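Local coordinates for protein L-ribulose 3-epimerase (Mesorhizobium loti, PDB 3VYL) that catalyses the epimerisation of ketoses at C3, interconverting L-ribulose and L-xylulose with high efficiency, and probably uses manganese as its cofactor, at residues D236-E241 / A275-G280. Residues are numbered along the deposited sequence; the frame is centred on the assembly and turned at random.
Sequences DDLSFE and AFIGLG. With MN (manganese (II) ion), chain I.
Ile277 reaches from the long helix 266-292 to Leu238 and Phe240 on strand 238-240, the eighth strand of the TIM barrel, joining this turn of the outer helix to the strand; between the two segments the contact is purely apolar. Its CB lies on the side of the helix that faces the strand, and there the chain forks into two arms. CG2, set anti to the backbone N, meets CD1 of Leu238 at 3.7 Å, the closest approach in the contact, and the side chains of Leu238 and Ile277 lie alongside each other, running opposite ways. Along the other arm, CG1 continues extended, with CD1 anti to CA (chi2 169°), and brings CD1 to 4.1 Å from Phe240 CB. That methyl therefore touches the root of the phenylalanine, whose side chain also touches Leu269 and Ala273, earlier on the same helix. Ile207 of the neighbouring strand packs against both Leu238 and Ile277, closing this buried junction between the sheet and the helix, while Ala275 and Leu279 pack on Leu279 and His272 of a neighbouring subunit.

Between the two outward-facing residues, Ser239 turns away from the helix, and its OG is hydrogen-bonded to Tyr204 OH. Directly after Phe240, Glu241 is a ligand of the manganese site with Glu147, Asp180 and His206. Its extended side chain carries OE2 to 2.4 Å from the manganese, while a metal-bound water donates a 2.7 Å hydrogen bond to Glu241 OE1.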
loop_
_atom_site.group_PDB
_atom_site.type_symbol
_atom_site.label_atom_id
_atom_site.label_comp_id
_atom_site.label_asym_id
_atom_site.label_seq_id
_atom_site.Cartn_x
_atom_site.Cartn_y
_atom_site.Cartn_z
ATOM N N ASP A 236 -14.073 -8.187 19.986
ATOM C CA ASP A 236 -13.782 -9.510 20.527
ATOM C C ASP A 236 -12.277 -9.784 20.509
ATOM O O ASP A 236 -11.480 -8.909 20.163
ATOM C CB ASP A 236 -14.566 -10.590 19.769
ATOM C CG ASP A 236 -15.127 -11.661 20.692
ATOM O OD1 ASP A 236 -14.443 -12.045 21.672
ATOM O OD2 ASP A 236 -16.256 -12.126 20.440
ATOM N N ASP A 237 -11.892 -10.993 20.903
ATOM C CA ASP A 237 -10.479 -11.337 21.068
ATOM C C ASP A 237 -9.736 -11.513 19.739
ATOM O O ASP A 237 -10.318 -11.908 18.717
ATOM C CB ASP A 237 -10.325 -12.619 21.898
ATOM C CG ASP A 237 -10.982 -12.531 23.267
ATOM O OD1 ASP A 237 -10.931 -11.460 23.917
ATOM O OD2 ASP A 237 -11.532 -13.565 23.700
ATOM N N LEU A 238 -8.441 -11.218 19.772
ATOM C CA LEU A 238 -7.558 -11.565 18.672
ATOM C C LEU A 238 -6.183 -11.917 19.208
ATOM O O LEU A 238 -5.751 -11.369 20.230
ATOM C CB LEU A 238 -7.479 -10.441 17.632
ATOM C CG LEU A 238 -7.091 -9.024 18.037
ATOM C CD1 LEU A 238 -5.580 -8.873 18.114
ATOM C CD2 LEU A 238 -7.662 -8.072 17.001
ATOM N N SER A 239 -5.491 -12.822 18.525
ATOM C CA SER A 239 -4.207 -13.287 19.033
ATOM C C SER A 239 -3.104 -13.322 18.013
ATOM O O SER A 239 -3.341 -13.588 16.839
ATOM C CB SER A 239 -4.351 -14.662 19.661
ATOM O OG SER A 239 -5.032 -14.512 20.878
ATOM N N PHE A 240 -1.896 -13.066 18.499
ATOM C CA PHE A 240 -0.685 -13.151 17.709
ATOM C C PHE A 240 -0.275 -14.605 17.513
ATOM O O PHE A 240 -0.362 -15.404 18.440
ATOM C CB PHE A 240 0.421 -12.373 18.414
ATOM C CG PHE A 240 1.773 -12.524 17.784
ATOM C CD1 PHE A 240 1.964 -12.267 16.419
ATOM C CD2 PHE A 240 2.865 -12.895 18.556
ATOM C CE1 PHE A 240 3.216 -12.383 15.845
ATOM C CE2 PHE A 240 4.116 -13.019 17.980
ATOM C CZ PHE A 240 4.292 -12.757 16.625
ATOM N N GLU A 241 0.188 -14.932 16.310
ATOM C CA GLU A 241 0.517 -16.312 15.921
ATOM C C GLU A 241 1.823 -16.305 15.102
ATOM O O GLU A 241 1.958 -15.566 14.128
ATOM C CB GLU A 241 -0.644 -16.902 15.104
ATOM C CG GLU A 241 -0.731 -18.421 15.037
ATOM C CD GLU A 241 -1.839 -18.932 14.107
ATOM O OE1 GLU A 241 -2.044 -20.159 14.042
ATOM O OE2 GLU A 241 -2.518 -18.143 13.429
ATOM N N ALA A 275 3.287 -4.403 20.899
ATOM C CA ALA A 275 3.320 -2.988 20.575
ATOM C C ALA A 275 2.668 -2.739 19.214
ATOM O O ALA A 275 1.933 -1.756 19.039
ATOM C CB ALA A 275 4.748 -2.470 20.586
ATOM N N PHE A 276 2.933 -3.645 18.266
ATOM C CA PHE A 276 2.469 -3.504 16.892
ATOM C C PHE A 276 0.948 -3.585 16.846
ATOM O O PHE A 276 0.291 -2.731 16.249
ATOM C CB PHE A 276 3.106 -4.583 16.012
ATOM C CG PHE A 276 2.838 -4.430 14.533
ATOM C CD1 PHE A 276 1.653 -4.890 13.969
ATOM C CD2 PHE A 276 3.808 -3.879 13.691
ATOM C CE1 PHE A 276 1.431 -4.778 12.602
ATOM C CE2 PHE A 276 3.584 -3.753 12.323
ATOM C CZ PHE A 276 2.395 -4.206 11.780
ATOM N N ILE A 277 0.383 -4.604 17.482
ATOM C CA ILE A 277 -1.076 -4.717 17.521
ATOM C C ILE A 277 -1.673 -3.576 18.358
ATOM O O ILE A 277 -2.714 -3.019 17.999
ATOM C CB ILE A 277 -1.559 -6.094 18.026
ATOM C CG1 ILE A 277 -0.953 -7.228 17.178
ATOM C CG2 ILE A 277 -3.075 -6.166 17.977
ATOM C CD1 ILE A 277 -1.152 -8.630 17.743
ATOM N N GLY A 278 -0.994 -3.217 19.447
ATOM C CA GLY A 278 -1.462 -2.162 20.330
ATOM C C GLY A 278 -1.534 -0.840 19.597
ATOM O O GLY A 278 -2.606 -0.250 19.476
ATOM N N LEU A 279 -0.392 -0.390 19.095
ATOM C CA LEU A 279 -0.308 0.839 18.320
ATOM C C LEU A 279 -1.232 0.809 17.104
ATOM O O LEU A 279 -2.037 1.721 16.912
ATOM C CB LEU A 279 1.136 1.096 17.885
ATOM C CG LEU A 279 1.476 2.498 17.389
ATOM C CD1 LEU A 279 1.049 3.571 18.386
ATOM C CD2 LEU A 279 2.970 2.582 17.099
ATOM N N GLY A 280 -1.124 -0.246 16.300
ATOM C CA GLY A 280 -1.963 -0.429 15.127
ATOM C C GLY A 280 -3.429 -0.147 15.367
ATOM O O GLY A 280 -4.063 0.556 14.582
HETATM MN MN MN I . -4.427 -19.415 12.787
HETATM O O HOH W 1 -3.488 -21.528 12.272
#